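Local coordinates for protein periplasmic chaperone Spy (Escherichia coli, PDB 5WO2) that acts as an ATP-independent periplasmic chaperone, a cradle-shaped homodimer that limits protein aggregation and lets substrates fold while bound, at residues L5-Q11 with I79-Q84. Numbering follows the deposited sequence. Where two conformers were deposited one is given.
Sequences LNLTDAQ and ILTPEQ
Gln11 and Gln84 pair amide to amide where two LTxxQ motifs, Leu7-Gln11 and Leu80-Gln84, meet; the motif gives the family its name and here joins the starts of helices 9-21 and 82-94. The two side chains approach from opposite directions, each extended beyond CG, and their amide planes lie 16° apart. Two nearly straight bonds close the ring: Gln11 NE2 gives to Gln84 OE1 at 2.8 Å and Gln84 NE2 to Gln11 OE1 at 3.1 Å, both in the carbonyl plane on a lone pair.

Backbone groups use the remaining amide positions. Each oxygen takes a further bond in its carbonyl plane from the backbone N of the N-cap threonine of its own motif, Thr8 N to Gln11 OE1 and Thr81 N to Gln84 OE1. The outer N-H groups cross over: Gln11 NE2 reaches Ile79 O at 2.9 Å, and Gln84 NE2 gives to Leu5 O at 2.6 Å, lying above the plane of the Leu5 carbonyl. Four bonds per amide thus fix the rotation of both buried groups. Gln84 N returns to Thr81 OG1, completing a capping box.

Apolar contacts flank this network. Leu80 CD2 meets Leu7 CD2 at 4.0 Å and Leu5 CD1 at 4.3 Å, while Leu80 also touches Phe88. With CG1 between its backbone N and carbonyl carbon (chi1 68°), Ile79 sets CD1 3.9 Å from Gln11 CB.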
ATOM      1  N   LEU B   5     -24.146  -6.527  -5.703  1.00 79.68           N
ATOM      2  CA  LEU B   5     -24.615  -5.585  -6.702  1.00 71.17           C
ATOM      3  C   LEU B   5     -25.494  -6.270  -7.747  1.00 68.70           C
ATOM      4  O   LEU B   5     -26.092  -5.598  -8.572  1.00 68.66           O
ATOM      5  CB  LEU B   5     -23.429  -4.896  -7.385  1.00 68.75           C
ATOM      6  CG  LEU B   5     -22.444  -4.130  -6.502  1.00 69.01           C
ATOM      7  CD1 LEU B   5     -21.372  -3.577  -7.394  1.00 69.51           C
ATOM      8  CD2 LEU B   5     -23.107  -3.018  -5.707  1.00 68.23           C
ATOM      9  N   ASN B   6     -25.564  -7.600  -7.701  1.00 69.92           N
ATOM     10  CA  ASN B   6     -26.463  -8.369  -8.558  1.00 71.23           C
ATOM     11  C   ASN B   6     -26.018  -8.301 -10.003  1.00 71.47           C
ATOM     12  O   ASN B   6     -26.789  -7.966 -10.900  1.00 71.73           O
ATOM     13  CB  ASN B   6     -27.897  -7.854  -8.427  1.00 72.75           C
ATOM     14  CG  ASN B   6     -28.228  -7.414  -7.020  1.00 74.97           C
ATOM     15  OD1 ASN B   6     -27.435  -7.609  -6.094  1.00 77.55           O
ATOM     16  ND2 ASN B   6     -29.400  -6.812  -6.847  1.00 75.18           N
ATOM     17  N   LEU B   7     -24.750  -8.600 -10.230  1.00 72.14           N
ATOM     18  CA  LEU B   7     -24.160  -8.320 -11.533  1.00 73.27           C
ATOM     19  C   LEU B   7     -24.744  -9.159 -12.691  1.00 74.79           C
ATOM     20  O   LEU B   7     -24.747 -10.377 -12.665  1.00 76.32           O
ATOM     21  CB  LEU B   7     -22.656  -8.522 -11.457  1.00 73.47           C
ATOM     22  CG  LEU B   7     -21.933  -7.571 -10.493  1.00 72.30           C
ATOM     23  CD1 LEU B   7     -20.567  -8.099 -10.175  1.00 73.92           C
ATOM     24  CD2 LEU B   7     -21.840  -6.186 -11.111  1.00 71.58           C
ATOM     25  N   THR B   8     -25.239  -8.462 -13.706  1.00 75.56           N
ATOM     26  CA  THR B   8     -25.648  -9.070 -14.978  1.00 77.69           C
ATOM     27  C   THR B   8     -24.521  -9.957 -15.583  1.00 79.63           C
ATOM     28  O   THR B   8     -23.343  -9.590 -15.481  1.00 79.01           O
ATOM     29  CB  THR B   8     -26.031  -7.939 -15.983  1.00 78.11           C
ATOM     30  OG1 THR B   8     -27.383  -7.508 -15.775  1.00 77.70           O
ATOM     31  CG2 THR B   8     -25.886  -8.385 -17.383  1.00 81.21           C
ATOM     32  N   ASP B   9     -24.844 -11.108 -16.191  1.00 75.01           N
ATOM     33  CA  ASP B   9     -23.792 -11.932 -16.830  1.00 75.96           C
ATOM     34  C   ASP B   9     -23.056 -11.122 -17.899  1.00 73.60           C
ATOM     35  O   ASP B   9     -21.841 -11.253 -18.032  1.00 72.85           O
ATOM     36  CB  ASP B   9     -24.320 -13.276 -17.421  1.00 81.00           C
ATOM     37  CG  ASP B   9     -25.775 -13.227 -17.848  1.00 84.36           C
ATOM     38  OD1 ASP B   9     -26.521 -12.388 -17.301  1.00 84.00           O
ATOM     39  OD2 ASP B   9     -26.187 -14.056 -18.712  1.00 87.61           O
ATOM     40  N   ALA B  10     -23.758 -10.258 -18.624  1.00 73.08           N
ATOM     41  CA  ALA B  10     -23.084  -9.275 -19.479  1.00 71.32           C
ATOM     42  C   ALA B  10     -22.158  -8.361 -18.652  1.00 67.68           C
ATOM     43  O   ALA B  10     -21.081  -7.945 -19.116  1.00 66.25           O
ATOM     44  CB  ALA B  10     -24.100  -8.434 -20.256  1.00 71.78           C
ATOM     45  N   GLN B  11     -22.551  -8.066 -17.414  1.00 67.43           N
ATOM     46  CA  GLN B  11     -21.760  -7.165 -16.576  1.00 64.60           C
ATOM     47  C   GLN B  11     -20.484  -7.877 -16.116  1.00 65.00           C
ATOM     48  O   GLN B  11     -19.372  -7.359 -16.300  1.00 61.72           O
ATOM     49  CB  GLN B  11     -22.580  -6.665 -15.368  1.00 63.93           C
ATOM     50  CG  GLN B  11     -23.488  -5.469 -15.685  1.00 62.42           C
ATOM     51  CD  GLN B  11     -24.333  -5.031 -14.487  1.00 61.43           C
ATOM     52  OE1 GLN B  11     -24.783  -5.848 -13.693  1.00 62.59           O
ATOM     53  NE2 GLN B  11     -24.536  -3.730 -14.357  1.00 59.17           N
ATOM     54  N   ILE B  79     -20.207   0.412 -15.841  1.00 47.19           N
ATOM     55  CA  ILE B  79     -21.082  -0.635 -16.393  1.00 52.71           C
ATOM     56  C   ILE B  79     -22.324  -0.846 -15.534  1.00 50.98           C
ATOM     57  O   ILE B  79     -23.158  -1.672 -15.870  1.00 52.53           O
ATOM     58  CB  ILE B  79     -20.377  -2.006 -16.543  1.00 56.71           C
ATOM     59  CG1 ILE B  79     -20.046  -2.639 -15.197  1.00 57.44           C
ATOM     60  CG2 ILE B  79     -19.138  -1.878 -17.374  1.00 58.44           C
ATOM     61  CD1 ILE B  79     -19.688  -4.097 -15.283  1.00 61.65           C
ATOM     62  N   LEU B  80     -22.444  -0.124 -14.417  1.00 48.76           N
ATOM     63  CA  LEU B  80     -23.534  -0.360 -13.456  1.00 47.35           C
ATOM     64  C   LEU B  80     -24.823   0.420 -13.705  1.00 49.23           C
ATOM     65  O   LEU B  80     -24.791   1.517 -14.257  1.00 51.31           O
ATOM     66  CB  LEU B  80     -23.070  -0.013 -12.037  1.00 42.70           C
ATOM     67  CG  LEU B  80     -21.867  -0.756 -11.437  1.00 42.39           C
ATOM     68  CD1 LEU B  80     -21.531  -0.178 -10.056  1.00 40.42           C
ATOM     69  CD2 LEU B  80     -22.117  -2.240 -11.362  1.00 45.50           C
ATOM     70  N   THR B  81     -25.953  -0.154 -13.266  1.00 50.00           N
ATOM     71  CA  THR B  81     -27.239   0.560 -13.248  1.00 50.87           C
ATOM     72  C   THR B  81     -27.270   1.651 -12.184  1.00 48.28           C
ATOM     73  O   THR B  81     -26.534   1.574 -11.209  1.00 46.52           O
ATOM     74  CB  THR B  81     -28.397  -0.374 -12.947  1.00 53.31           C
ATOM     75  OG1 THR B  81     -28.286  -0.829 -11.594  1.00 53.12           O
ATOM     76  CG2 THR B  81     -28.405  -1.563 -13.904  1.00 55.59           C
ATOM     77  N   PRO B  82     -28.139   2.660 -12.353  1.00 49.69           N
ATOM     78  CA  PRO B  82     -28.287   3.686 -11.314  1.00 49.80           C
ATOM     79  C   PRO B  82     -28.457   3.108  -9.914  1.00 49.38           C
ATOM     80  O   PRO B  82     -27.736   3.540  -9.019  1.00 46.82           O
ATOM     81  CB  PRO B  82     -29.531   4.445 -11.772  1.00 51.33           C
ATOM     82  CG  PRO B  82     -29.380   4.432 -13.247  1.00 51.90           C
ATOM     83  CD  PRO B  82     -28.866   3.043 -13.580  1.00 51.58           C
ATOM     84  N   GLU B  83     -29.352   2.143  -9.711  1.00 53.06           N
ATOM     85  CA  GLU B  83     -29.463   1.538  -8.380  1.00 54.11           C
ATOM     86  C   GLU B  83     -28.150   0.844  -7.950  1.00 50.12           C
ATOM     87  O   GLU B  83     -27.757   0.923  -6.791  1.00 50.70           O
ATOM     88  CB  GLU B  83     -30.642   0.544  -8.319  1.00 61.99           C
ATOM     89  CG  GLU B  83     -30.768  -0.364  -9.532  1.00 70.43           C
ATOM     90  CD  GLU B  83     -31.658   0.217 -10.656  1.00 75.34           C
ATOM     91  OE1 GLU B  83     -32.863  -0.138 -10.705  1.00 82.35           O
ATOM     92  OE2 GLU B  83     -31.155   1.013 -11.490  1.00 75.15           O
ATOM     93  N   GLN B  84     -27.441   0.182  -8.860  1.00 47.23           N
ATOM     94  CA  GLN B  84     -26.194  -0.469  -8.452  1.00 47.09           C
ATOM     95  C   GLN B  84     -25.089   0.557  -8.106  1.00 44.67           C
ATOM     96  O   GLN B  84     -24.278   0.304  -7.217  1.00 43.73           O
ATOM     97  CB  GLN B  84     -25.684  -1.408  -9.541  1.00 48.68           C
ATOM     98  CG  GLN B  84     -26.520  -2.677  -9.808  1.00 52.33           C
ATOM     99  CD  GLN B  84     -26.058  -3.381 -11.083  1.00 54.49           C
ATOM    100  OE1 GLN B  84     -25.794  -2.733 -12.093  1.00 54.63           O
ATOM    101  NE2 GLN B  84     -25.917  -4.704 -11.025  1.00 56.70           N
TER